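Local atomic coordinates of ssDNA binding protein (Aeropyrum pernix, PDB entry 4PSN), a protein that binds single-stranded DNA and probably entraps it in a system of tunnels running between the subunits of its assembly. Residues E127-T132 with V138-Y143; T177-E182 with D187-E192; D31-K34 with S39-D42; F26-D31 with I74-R79. All blocks are in the same frame, centred on the assembly; numbering follows the deposited sequence.

Interaction 1 of 4, residues E127-T132 with V138-Y143; sequences EKVGET and VYRIMY
Val-138 O takes the N-H of Val-129 at 2.8 Å, with an angle of 162° at the hydrogen, and is also approached, more weakly, by Gly-130 N. This doubled grip defines a classic beta bulge in the antiparallel hairpin of strands 125-131 and 137-143, at the edge, within this chain, of the sheet of the C-terminal domain. Val-138 N answers with a 2.9 Å bond to Gly-130 O. Before the bulge, Glu-127 and Arg-140 form a regular hydrogen-bonded pair, Arg-140 N reaching Glu-127 O at 2.8 Å. Their side chains meet differently: Arg-140 NH2 lies 3.5 Å from Glu-127 CB, while the carboxylate leads off, and Glu-127 OE2 is 5.5 Å from Arg-140 NH2, too far for a salt bridge. The guanidinium has a weak, long ion pair with Asp-147 instead.

On the other face of the hairpin Tyr-139 and Lys-128 are neighbours. With CG beside its own backbone N (chi1 -61°), the tyrosine brings CD1 to 3.6 Å from Lys-128 CA. Both polar ends then converge on Asp-187 of helix 186-198, Tyr-139 OH by a hydrogen bond and Lys-128 NZ by a salt bridge, tying the hairpin to the helix. A phenylalanine in place of Tyr-139 would probably keep the ring packing but leave Asp-187 OD1 without its hydroxyl partner.

Back on the Arg-140 side, Val-129 CG2 presses on Arg-140 CG at 3.4 Å. Beyond the bulge the methyls Thr-132 CG2 and Val-138 CG2 meet at 4.1 Å.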
loop_
_atom_site.group_PDB
_atom_site.type_symbol
_atom_site.label_atom_id
_atom_site.label_comp_id
_atom_site.label_asym_id
_atom_site.label_seq_id
_atom_site.Cartn_x
_atom_site.Cartn_y
_atom_site.Cartn_z
ATOM N N GLU C 127 17.515 20.495 28.580
ATOM C CA GLU C 127 18.003 20.221 29.922
ATOM C C GLU C 127 19.256 19.380 29.771
ATOM O O GLU C 127 19.253 18.399 29.007
ATOM C CB GLU C 127 16.943 19.468 30.731
ATOM C CG GLU C 127 17.093 19.625 32.240
ATOM C CD GLU C 127 16.969 21.078 32.700
ATOM O OE1 GLU C 127 18.006 21.688 33.054
ATOM O OE2 GLU C 127 15.834 21.608 32.711
ATOM N N LYS C 128 20.320 19.770 30.468
ATOM C CA LYS C 128 21.572 19.031 30.442
ATOM C C LYS C 128 21.373 17.620 30.997
ATOM O O LYS C 128 20.739 17.430 32.040
ATOM C CB LYS C 128 22.668 19.771 31.223
ATOM C CG LYS C 128 24.015 19.041 31.231
ATOM C CD LYS C 128 25.173 19.966 31.594
ATOM C CE LYS C 128 24.845 20.862 32.779
ATOM N NZ LYS C 128 26.001 21.734 33.183
ATOM N N VAL C 129 21.881 16.637 30.261
ATOM C CA VAL C 129 21.851 15.241 30.679
ATOM C C VAL C 129 23.160 14.837 31.343
ATOM O O VAL C 129 23.163 14.195 32.388
ATOM C CB VAL C 129 21.667 14.301 29.474
ATOM C CG1 VAL C 129 21.704 12.839 29.932
ATOM C CG2 VAL C 129 20.382 14.609 28.753
ATOM N N GLY C 130 24.280 15.182 30.716
ATOM C CA GLY C 130 25.576 14.776 31.233
ATOM C C GLY C 130 26.693 14.984 30.228
ATOM O O GLY C 130 26.489 15.603 29.187
ATOM N N GLU C 131 27.876 14.472 30.555
ATOM C CA GLU C 131 29.030 14.528 29.669
ATOM C C GLU C 131 29.433 13.131 29.219
ATOM O O GLU C 131 29.290 12.159 29.961
ATOM C CB GLU C 131 30.210 15.198 30.369
ATOM C CG GLU C 131 30.035 16.693 30.560
ATOM C CD GLU C 131 31.288 17.370 31.107
ATOM O OE1 GLU C 131 32.360 16.719 31.129
ATOM O OE2 GLU C 131 31.193 18.552 31.512
ATOM N N THR C 132 29.937 13.033 27.998
ATOM C CA THR C 132 30.457 11.771 27.492
ATOM C C THR C 132 31.873 11.558 28.000
ATOM O O THR C 132 32.490 12.460 28.569
ATOM C CB THR C 132 30.551 11.783 25.980
ATOM O OG1 THR C 132 31.601 12.689 25.604
ATOM C CG2 THR C 132 29.213 12.195 25.359
ATOM N N VAL C 138 25.875 16.608 26.587
ATOM C CA VAL C 138 24.621 16.125 26.014
ATOM C C VAL C 138 23.403 16.757 26.687
ATOM O O VAL C 138 23.316 16.798 27.915
ATOM C CB VAL C 138 24.524 14.585 26.089
ATOM C CG1 VAL C 138 23.117 14.102 25.729
ATOM C CG2 VAL C 138 25.561 13.958 25.163
ATOM N N TYR C 139 22.486 17.257 25.866
ATOM C CA TYR C 139 21.254 17.877 26.341
ATOM C C TYR C 139 20.068 17.136 25.779
ATOM O O TYR C 139 20.078 16.710 24.618
ATOM C CB TYR C 139 21.146 19.337 25.866
ATOM C CG TYR C 139 22.247 20.211 26.362
ATOM C CD1 TYR C 139 22.076 21.022 27.484
ATOM C CD2 TYR C 139 23.464 20.225 25.717
ATOM C CE1 TYR C 139 23.095 21.823 27.944
ATOM C CE2 TYR C 139 24.475 21.012 26.160
ATOM C CZ TYR C 139 24.295 21.805 27.278
ATOM O OH TYR C 139 25.334 22.591 27.704
ATOM N N ARG C 140 19.039 16.978 26.603
ATOM C CA ARG C 140 17.729 16.604 26.091
ATOM C C ARG C 140 17.026 17.831 25.511
ATOM O O ARG C 140 17.130 18.936 26.053
ATOM C CB ARG C 140 16.852 16.028 27.208
ATOM C CG ARG C 140 17.158 14.584 27.589
ATOM C CD ARG C 140 16.061 14.031 28.505
ATOM N NE ARG C 140 15.510 15.077 29.369
ATOM C CZ ARG C 140 15.953 15.356 30.594
ATOM N NH1 ARG C 140 16.955 14.658 31.117
ATOM N NH2 ARG C 140 15.392 16.339 31.305
ATOM N N ILE C 141 16.316 17.636 24.408
ATOM C CA ILE C 141 15.504 18.696 23.823
ATOM C C ILE C 141 14.037 18.408 24.111
ATOM O O ILE C 141 13.592 17.275 23.994
ATOM C CB ILE C 141 15.715 18.784 22.309
ATOM C CG1 ILE C 141 17.204 18.973 21.986
ATOM C CG2 ILE C 141 14.927 19.943 21.728
ATOM C CD1 ILE C 141 17.509 18.927 20.486
HETATM N N MSE C 142 13.296 19.444 24.494
HETATM C CA MSE C 142 11.881 19.341 24.783
HETATM C C MSE C 142 11.066 20.294 23.931
HETATM O O MSE C 142 11.536 21.363 23.554
HETATM C CB MSE C 142 11.674 19.752 26.229
HETATM C CG MSE C 142 12.985 19.913 26.915
HETATM SE SE MSE C 142 13.210 18.479 28.154
HETATM C CE MSE C 142 12.119 19.273 29.524
ATOM N N TYR C 143 9.830 19.900 23.671
ATOM C CA TYR C 143 8.847 20.718 22.994
ATOM C C TYR C 143 7.550 20.502 23.786
ATOM O O TYR C 143 7.170 19.360 24.059
ATOM C CB TYR C 143 8.667 20.272 21.531
ATOM C CG TYR C 143 7.779 21.227 20.775
ATOM C CD1 TYR C 143 8.138 22.565 20.662
ATOM C CD2 TYR C 143 6.561 20.819 20.228
ATOM C CE1 TYR C 143 7.336 23.465 20.006
ATOM C CE2 TYR C 143 5.735 21.730 19.553
ATOM C CZ TYR C 143 6.145 23.053 19.448
ATOM O OH TYR C 143 5.385 23.993 18.807
#

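Interaction 2 of 4, residues T177-E182 with D187-E192; sequences TRVQVE and DDFVRE
Next to Phe-189, whose ring packs on Val-179 and Val-181, the carboxylate atom Asp-188 OD1 is gripped by both terminal nitrogens of Arg-191. NH1 makes the sound bond, at 2.8 Å and using the lone pair of Asp-188 OD1 that faces away from the other oxygen; NH2 adds a weak one. Arg-191 NH2 also binds Glu-192 OE2 at 2.7 Å, coming from above that carboxylate's plane. The arginine thus bridges two acids in a salt-bridge network along the outside of the helix, and Asp-188 has a further cation, Arg-185, at OD2.

The contact with the strand is apolar. Phe-189 swings CG anti to its backbone N (chi1 176°), which carries the ring out toward 177-182. Its far end, CZ, rests against Val-179 CG2 at 3.6 Å, while Val-181 CG2 sits near the root of the side chain, 3.7 Å from Phe-189 CB. Gln-180 O, from the residue between them in sequence, is 4.1 Å from Phe-189 CE1. Both valines meet the phenylalanine obliquely; touched at CZ by Val-179 and at CB by Val-181, its side chain lies along the chain as it leaves the strand.

On the far side of the strand Arg-178 pairs with Glu-159 and with Asp-133 of the third subunit. The geometry is that of a strand-loop-helix connection in which helix 186-198 folds back on the antiparallel sheet from which it has just emerged, with Phe-189 bridging helix and strand.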
loop_
_atom_site.group_PDB
_atom_site.type_symbol
_atom_site.label_atom_id
_atom_site.label_comp_id
_atom_site.label_asym_id
_atom_site.label_seq_id
_atom_site.Cartn_x
_atom_site.Cartn_y
_atom_site.Cartn_z
ATOM N N THR C 177 27.595 21.626 13.143
ATOM C CA THR C 177 27.594 23.065 12.972
ATOM C C THR C 177 28.624 23.637 13.923
ATOM O O THR C 177 28.619 23.319 15.113
ATOM C CB THR C 177 26.204 23.648 13.317
ATOM O OG1 THR C 177 25.217 23.050 12.474
ATOM C CG2 THR C 177 26.182 25.151 13.119
ATOM N N ARG C 178 29.512 24.481 13.411
ATOM C CA ARG C 178 30.544 25.058 14.263
ATOM C C ARG C 178 30.141 26.456 14.671
ATOM O O ARG C 178 29.760 27.261 13.832
ATOM C CB ARG C 178 31.910 25.054 13.578
ATOM C CG ARG C 178 33.010 25.677 14.432
ATOM C CD ARG C 178 34.414 25.256 13.967
ATOM N NE ARG C 178 34.579 25.418 12.526
ATOM C CZ ARG C 178 35.073 26.503 11.937
ATOM N NH1 ARG C 178 35.468 27.544 12.667
ATOM N NH2 ARG C 178 35.177 26.546 10.614
ATOM N N VAL C 179 30.220 26.742 15.969
ATOM C CA VAL C 179 29.730 28.016 16.494
ATOM C C VAL C 179 30.765 28.593 17.440
ATOM O O VAL C 179 31.564 27.855 18.026
ATOM C CB VAL C 179 28.390 27.848 17.259
ATOM C CG1 VAL C 179 27.308 27.311 16.337
ATOM C CG2 VAL C 179 28.566 26.923 18.466
ATOM N N GLN C 180 30.752 29.910 17.591
ATOM C CA GLN C 180 31.691 30.571 18.495
ATOM C C GLN C 180 31.069 30.690 19.878
ATOM O O GLN C 180 29.968 31.211 20.020
ATOM C CB GLN C 180 32.047 31.965 17.978
ATOM C CG GLN C 180 33.263 32.577 18.688
ATOM C CD GLN C 180 33.639 33.946 18.151
ATOM O OE1 GLN C 180 32.893 34.554 17.385
ATOM N NE2 GLN C 180 34.805 34.437 18.551
ATOM N N VAL C 181 31.774 30.207 20.892
ATOM C CA VAL C 181 31.271 30.230 22.255
ATOM C C VAL C 181 32.362 29.809 23.249
ATOM O O VAL C 181 33.084 28.831 23.007
ATOM C CB VAL C 181 30.065 29.274 22.390
ATOM C CG1 VAL C 181 30.489 27.867 22.053
ATOM C CG2 VAL C 181 29.475 29.338 23.809
ATOM N N GLU C 182 32.484 30.531 24.364
ATOM C CA GLU C 182 33.403 30.120 25.437
ATOM C C GLU C 182 32.850 28.914 26.206
ATOM O O GLU C 182 31.638 28.799 26.379
ATOM C CB GLU C 182 33.697 31.281 26.394
ATOM C CG GLU C 182 34.441 32.449 25.744
ATOM C CD GLU C 182 35.772 32.036 25.128
ATOM O OE1 GLU C 182 36.336 30.991 25.534
ATOM O OE2 GLU C 182 36.257 32.758 24.230
ATOM N N ASP C 187 26.077 26.207 28.356
ATOM C CA ASP C 187 24.702 26.037 28.846
ATOM C C ASP C 187 23.837 27.204 28.399
ATOM O O ASP C 187 22.790 27.011 27.788
ATOM C CB ASP C 187 24.650 25.915 30.373
ATOM C CG ASP C 187 25.109 24.549 30.872
ATOM O OD1 ASP C 187 25.304 23.636 30.037
ATOM O OD2 ASP C 187 25.267 24.381 32.104
ATOM N N ASP C 188 24.279 28.415 28.716
ATOM C CA ASP C 188 23.609 29.612 28.232
ATOM C C ASP C 188 23.468 29.623 26.705
ATOM O O ASP C 188 22.407 29.929 26.179
ATOM C CB ASP C 188 24.355 30.857 28.705
ATOM C CG ASP C 188 24.312 31.015 30.215
ATOM O OD1 ASP C 188 23.242 30.740 30.803
ATOM O OD2 ASP C 188 25.342 31.404 30.812
ATOM N N PHE C 189 24.544 29.307 25.994
ATOM C CA PHE C 189 24.477 29.330 24.545
ATOM C C PHE C 189 23.410 28.367 24.023
ATOM O O PHE C 189 22.634 28.704 23.123
ATOM C CB PHE C 189 25.835 28.997 23.930
ATOM C CG PHE C 189 25.798 28.916 22.441
ATOM C CD1 PHE C 189 26.122 30.017 21.664
ATOM C CD2 PHE C 189 25.410 27.742 21.811
ATOM C CE1 PHE C 189 26.079 29.939 20.279
ATOM C CE2 PHE C 189 25.361 27.662 20.422
ATOM C CZ PHE C 189 25.691 28.760 19.661
ATOM N N VAL C 190 23.343 27.173 24.602
ATOM C CA VAL C 190 22.372 26.187 24.124
ATOM C C VAL C 190 20.927 26.638 24.372
ATOM O O VAL C 190 20.070 26.523 23.497
ATOM C CB VAL C 190 22.635 24.796 24.720
ATOM C CG1 VAL C 190 21.485 23.857 24.401
ATOM C CG2 VAL C 190 23.933 24.243 24.143
ATOM N N ARG C 191 20.658 27.167 25.559
ATOM C CA ARG C 191 19.331 27.712 25.858
ATOM C C ARG C 191 18.931 28.769 24.812
ATOM O O ARG C 191 17.805 28.778 24.297
ATOM C CB ARG C 191 19.334 28.360 27.254
ATOM C CG ARG C 191 17.967 28.941 27.685
ATOM C CD ARG C 191 18.113 29.701 29.009
ATOM N NE ARG C 191 18.963 30.872 28.829
ATOM C CZ ARG C 191 20.103 31.101 29.473
ATOM N NH1 ARG C 191 20.564 30.255 30.384
ATOM N NH2 ARG C 191 20.788 32.196 29.198
ATOM N N GLU C 192 19.873 29.646 24.480
ATOM C CA GLU C 192 19.543 30.823 23.678
ATOM C C GLU C 192 19.504 30.538 22.178
ATOM O O GLU C 192 18.876 31.284 21.432
ATOM C CB GLU C 192 20.517 31.976 24.013
ATOM C CG GLU C 192 20.378 32.402 25.471
ATOM C CD GLU C 192 21.429 33.422 25.938
ATOM O OE1 GLU C 192 22.359 33.752 25.174
ATOM O OE2 GLU C 192 21.308 33.879 27.087
#

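Interaction 3 of 4, residues D31-K34 with S39-D42; sequences DAIK and SNKD
Ile-33 and Asn-40 make the close part of this small contact. The delta methyl, Ile-33 CD1, stands 3.4 Å from Asn-40 OD1, and the other branch, Ile-33 CG2, is 3.7 Å from the same oxygen, so the amide oxygen touches both branches. The two side chains cross at about a right angle. Asn-40 holds CG opposite its carbonyl carbon (chi1 -74°), which brings the amide nearer helix 30-34. Phe-26 of helix 17-28 packs on both residues.

Ser-39 and Asp-42 set the backbone of 39-42 by a capping box at the start of helix 40-61. Asp-42 N donates to Ser-39 OG at 3.0 Å, and Ser-39 N donates to Asp-42 OD2 at 2.8 Å and nearly straight, 173°. The carboxylate at this helix start would probably be stabilised by the helix dipole.

The looser side is that of Ser-39, whose CB points away from helix 30-34; its carbonyl is the nearest part, Ser-39 O being 4.2 Å from Ile-33 CG1. Asn-40 itself is exposed to solvent. At the start of 31-34, Asp-31 turns to a neighbouring chain and forms a salt bridge with Arg-91 of the fourth subunit.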
loop_
_atom_site.group_PDB
_atom_site.type_symbol
_atom_site.label_atom_id
_atom_site.label_comp_id
_atom_site.label_asym_id
_atom_site.label_seq_id
_atom_site.Cartn_x
_atom_site.Cartn_y
_atom_site.Cartn_z
ATOM N N ASP C 31 0.904 -18.753 -3.761
ATOM C CA ASP C 31 1.836 -19.812 -4.130
ATOM C C ASP C 31 1.309 -21.202 -3.785
ATOM O O ASP C 31 1.478 -22.148 -4.560
ATOM C CB ASP C 31 3.191 -19.590 -3.456
ATOM C CG ASP C 31 3.947 -18.412 -4.040
ATOM O OD1 ASP C 31 3.309 -17.384 -4.351
ATOM O OD2 ASP C 31 5.180 -18.519 -4.194
ATOM N N ALA C 32 0.686 -21.327 -2.616
ATOM C CA ALA C 32 0.105 -22.598 -2.213
ATOM C C ALA C 32 -0.956 -23.024 -3.222
ATOM O O ALA C 32 -1.120 -24.207 -3.496
ATOM C CB ALA C 32 -0.493 -22.499 -0.821
ATOM N N ILE C 33 -1.668 -22.042 -3.769
ATOM C CA ILE C 33 -2.708 -22.277 -4.769
ATOM C C ILE C 33 -2.115 -22.704 -6.114
ATOM O O ILE C 33 -2.532 -23.704 -6.700
ATOM C CB ILE C 33 -3.557 -21.009 -4.996
ATOM C CG1 ILE C 33 -4.540 -20.808 -3.843
ATOM C CG2 ILE C 33 -4.317 -21.103 -6.311
ATOM C CD1 ILE C 33 -5.307 -19.493 -3.922
ATOM N N LYS C 34 -1.148 -21.935 -6.600
ATOM C CA LYS C 34 -0.506 -22.239 -7.871
ATOM C C LYS C 34 0.225 -23.579 -7.831
ATOM O O LYS C 34 0.310 -24.272 -8.839
ATOM C CB LYS C 34 0.440 -21.106 -8.267
ATOM C CG LYS C 34 -0.288 -19.813 -8.595
ATOM C CD LYS C 34 0.664 -18.641 -8.804
ATOM C CE LYS C 34 -0.049 -17.490 -9.520
ATOM N NZ LYS C 34 -1.466 -17.308 -9.057
ATOM N N SER C 39 -6.733 -25.082 -3.276
ATOM C CA SER C 39 -7.530 -24.561 -4.379
ATOM C C SER C 39 -8.040 -23.168 -4.041
ATOM O O SER C 39 -8.074 -22.773 -2.870
ATOM C CB SER C 39 -8.723 -25.472 -4.635
ATOM O OG SER C 39 -9.599 -25.443 -3.525
ATOM N N ASN C 40 -8.442 -22.427 -5.068
ATOM C CA ASN C 40 -9.083 -21.146 -4.864
ATOM C C ASN C 40 -10.269 -21.305 -3.921
ATOM O O ASN C 40 -10.521 -20.444 -3.084
ATOM C CB ASN C 40 -9.538 -20.545 -6.191
ATOM C CG ASN C 40 -8.386 -20.005 -7.009
ATOM O OD1 ASN C 40 -7.509 -19.298 -6.496
ATOM N ND2 ASN C 40 -8.381 -20.327 -8.296
ATOM N N LYS C 41 -10.978 -22.424 -4.052
ATOM C CA LYS C 41 -12.161 -22.697 -3.241
ATOM C C LYS C 41 -11.810 -22.784 -1.761
ATOM O O LYS C 41 -12.507 -22.210 -0.920
ATOM C CB LYS C 41 -12.835 -23.994 -3.693
ATOM C CG LYS C 41 -14.131 -24.307 -2.964
ATOM C CD LYS C 41 -14.821 -25.526 -3.574
ATOM C CE LYS C 41 -16.220 -25.727 -2.993
ATOM N NZ LYS C 41 -16.983 -26.823 -3.668
ATOM N N ASP C 42 -10.736 -23.519 -1.459
ATOM C CA ASP C 42 -10.228 -23.670 -0.100
ATOM C C ASP C 42 -10.015 -22.313 0.539
ATOM O O ASP C 42 -10.492 -22.046 1.641
ATOM C CB ASP C 42 -8.874 -24.389 -0.114
ATOM C CG ASP C 42 -8.984 -25.855 -0.473
ATOM O OD1 ASP C 42 -9.991 -26.492 -0.094
ATOM O OD2 ASP C 42 -8.048 -26.371 -1.120
#

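Interaction 4 of 4, residues F26-D31 with I74-R79; sequences FAQLRD and IDYEVR
Gln-28 of helix 17-28 and Tyr-76 of strand 69-78 reach for each other, their side chains crossing at a slant with the amide and ring planes 35° apart. The glutamine brings its oxygen to the edge of the ring, near its plane: Gln-28 OE1 lies 2.7 Å from Tyr-76 OH, which donates to it, and 3.3 Å from Tyr-76 CE2. The hydroxyl sits tilted 24° from the carbonyl plane. Tyr-76 gets there with CG wedged between its own backbone N and carbonyl carbon (chi1 65°), which stands the ring up from the strand toward the helix.

Leu-29 runs past the tyrosine in the opposite sense. Its CD2 lies 3.8 Å from Tyr-76 CE1 and 4.0 Å from Val-78 CG2, so one methyl touches both the ring and the valine. Met-3 of the fourth subunit packs on both Leu-29 and Val-78, placing this helix-on-sheet contact of the N-terminal domain at the interface with the fourth subunit. A leucine in place of Tyr-76 would probably open a gap beside Leu-29 and leave Gln-28 OE1 without its donor.

Gln-28 NE2 is in turn bonded to Thr-6 O on strand 6-13. With its oxygen accepting from a buried hydroxyl and its nitrogen donating to a backbone carbonyl, the amide has both ends engaged, which should hold it against flipping.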
loop_
_atom_site.group_PDB
_atom_site.type_symbol
_atom_site.label_atom_id
_atom_site.label_comp_id
_atom_site.label_asym_id
_atom_site.label_seq_id
_atom_site.Cartn_x
_atom_site.Cartn_y
_atom_site.Cartn_z
ATOM N N PHE C 26 -5.711 -14.292 0.068
ATOM C CA PHE C 26 -5.391 -14.740 -1.273
ATOM C C PHE C 26 -3.956 -14.377 -1.660
ATOM O O PHE C 26 -3.262 -15.180 -2.269
ATOM C CB PHE C 26 -6.391 -14.194 -2.291
ATOM C CG PHE C 26 -7.540 -15.128 -2.569
ATOM C CD1 PHE C 26 -7.374 -16.216 -3.423
ATOM C CD2 PHE C 26 -8.785 -14.914 -1.989
ATOM C CE1 PHE C 26 -8.424 -17.084 -3.680
ATOM C CE2 PHE C 26 -9.842 -15.770 -2.244
ATOM C CZ PHE C 26 -9.659 -16.866 -3.095
ATOM N N ALA C 27 -3.520 -13.174 -1.310
ATOM C CA ALA C 27 -2.159 -12.740 -1.633
ATOM C C ALA C 27 -1.128 -13.617 -0.935
ATOM O O ALA C 27 -0.114 -13.987 -1.531
ATOM C CB ALA C 27 -1.951 -11.284 -1.263
ATOM N N GLN C 28 -1.395 -13.960 0.322
ATOM C CA GLN C 28 -0.470 -14.764 1.106
ATOM C C GLN C 28 -0.429 -16.224 0.668
ATOM O O GLN C 28 0.571 -16.905 0.866
ATOM C CB GLN C 28 -0.812 -14.688 2.602
ATOM C CG GLN C 28 -0.582 -13.310 3.235
ATOM C CD GLN C 28 -0.680 -13.357 4.741
ATOM O OE1 GLN C 28 -1.170 -14.331 5.305
ATOM N NE2 GLN C 28 -0.197 -12.315 5.403
ATOM N N LEU C 29 -1.523 -16.704 0.083
ATOM C CA LEU C 29 -1.641 -18.116 -0.258
ATOM C C LEU C 29 -1.611 -18.341 -1.772
ATOM O O LEU C 29 -1.970 -19.413 -2.262
ATOM C CB LEU C 29 -2.927 -18.687 0.333
ATOM C CG LEU C 29 -2.982 -18.705 1.867
ATOM C CD1 LEU C 29 -4.298 -19.317 2.343
ATOM C CD2 LEU C 29 -1.779 -19.449 2.469
ATOM N N ARG C 30 -1.193 -17.319 -2.507
ATOM C CA ARG C 30 -1.115 -17.399 -3.962
ATOM C C ARG C 30 -0.228 -18.559 -4.430
ATOM O O ARG C 30 -0.573 -19.270 -5.375
ATOM C CB ARG C 30 -0.614 -16.082 -4.542
ATOM C CG ARG C 30 -0.840 -15.956 -6.038
ATOM C CD ARG C 30 -1.068 -14.510 -6.455
ATOM N NE ARG C 30 -2.267 -13.940 -5.840
ATOM C CZ ARG C 30 -3.466 -13.884 -6.419
ATOM N NH1 ARG C 30 -3.650 -14.359 -7.647
ATOM N NH2 ARG C 30 -4.487 -13.343 -5.767
ATOM N N ASP C 31 0.904 -18.753 -3.761
ATOM C CA ASP C 31 1.836 -19.812 -4.130
ATOM C C ASP C 31 1.309 -21.202 -3.785
ATOM O O ASP C 31 1.478 -22.148 -4.560
ATOM C CB ASP C 31 3.191 -19.590 -3.456
ATOM C CG ASP C 31 3.947 -18.412 -4.040
ATOM O OD1 ASP C 31 3.309 -17.384 -4.351
ATOM O OD2 ASP C 31 5.180 -18.519 -4.194
ATOM N N ILE C 74 -4.710 -12.496 12.817
ATOM C CA ILE C 74 -4.905 -13.821 13.389
ATOM C C ILE C 74 -3.932 -14.770 12.713
ATOM O O ILE C 74 -3.693 -14.654 11.516
ATOM C CB ILE C 74 -6.352 -14.292 13.178
ATOM C CG1 ILE C 74 -6.600 -15.642 13.851
ATOM C CG2 ILE C 74 -6.692 -14.339 11.680
ATOM C CD1 ILE C 74 -8.083 -16.080 13.726
ATOM N N ASP C 75 -3.337 -15.672 13.482
ATOM C CA ASP C 75 -2.391 -16.624 12.912
ATOM C C ASP C 75 -3.148 -17.772 12.253
ATOM O O ASP C 75 -4.300 -18.054 12.606
ATOM C CB ASP C 75 -1.451 -17.187 13.991
ATOM C CG ASP C 75 -0.502 -16.130 14.579
ATOM O OD1 ASP C 75 -0.418 -14.995 14.056
ATOM O OD2 ASP C 75 0.176 -16.458 15.576
ATOM N N TYR C 76 -2.502 -18.444 11.300
ATOM C CA TYR C 76 -3.099 -19.632 10.687
ATOM C C TYR C 76 -2.058 -20.653 10.269
ATOM O O TYR C 76 -0.882 -20.329 10.051
ATOM C CB TYR C 76 -3.997 -19.284 9.485
ATOM C CG TYR C 76 -3.253 -18.679 8.320
ATOM C CD1 TYR C 76 -2.719 -19.477 7.321
ATOM C CD2 TYR C 76 -3.084 -17.305 8.221
ATOM C CE1 TYR C 76 -2.033 -18.925 6.257
ATOM C CE2 TYR C 76 -2.409 -16.742 7.151
ATOM C CZ TYR C 76 -1.879 -17.558 6.175
ATOM O OH TYR C 76 -1.198 -17.003 5.118
ATOM N N GLU C 77 -2.520 -21.889 10.160
ATOM C CA GLU C 77 -1.685 -23.018 9.826
ATOM C C GLU C 77 -2.223 -23.641 8.551
ATOM O O GLU C 77 -3.415 -23.922 8.429
ATOM C CB GLU C 77 -1.719 -24.031 10.968
ATOM C CG GLU C 77 -0.987 -25.335 10.707
ATOM C CD GLU C 77 -1.008 -26.263 11.919
ATOM O OE1 GLU C 77 -1.980 -26.200 12.707
ATOM O OE2 GLU C 77 -0.047 -27.046 12.090
ATOM N N VAL C 78 -1.344 -23.826 7.582
ATOM C CA VAL C 78 -1.688 -24.557 6.383
ATOM C C VAL C 78 -0.834 -25.807 6.343
ATOM O O VAL C 78 0.395 -25.727 6.393
ATOM C CB VAL C 78 -1.359 -23.755 5.126
ATOM C CG1 VAL C 78 -1.754 -24.557 3.881
ATOM C CG2 VAL C 78 -2.059 -22.422 5.152
ATOM N N ARG C 79 -1.471 -26.963 6.268
ATOM C CA ARG C 79 -0.734 -28.203 6.095
ATOM C C ARG C 79 -1.697 -29.310 5.713
ATOM O O ARG C 79 -2.802 -29.392 6.248
ATOM C CB ARG C 79 0.043 -28.566 7.364
ATOM C CG ARG C 79 -0.810 -28.920 8.557
ATOM C CD ARG C 79 -0.004 -28.816 9.851
ATOM N NE ARG C 79 1.121 -29.750 9.906
ATOM C CZ ARG C 79 1.979 -29.825 10.922
ATOM N NH1 ARG C 79 2.972 -30.707 10.893
ATOM N NH2 ARG C 79 1.845 -29.016 11.968
#

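Following the chain from the N terminus, interaction 4 opens first at 26-31, and interaction 3 starts on the last residue of 26-31, Asp-31, which both share. Interaction 3 closes quickly, over the turn between helices 30-34 and 40-61; interaction 4 closes only after helix 40-61, when strand 69-78 returns to helix 17-28. Both loops start from the same stretch, and the two contacts touch through Phe-26. After strand 83-97 the chain leaves by way of helix 100-113 to the C-terminal domain, where the hairpin of interaction 1 and the strand-helix turn of interaction 2 close in series on one sheet, meeting at Asp-187. Centres of interactions 1 and 3 are about 57 Å apart.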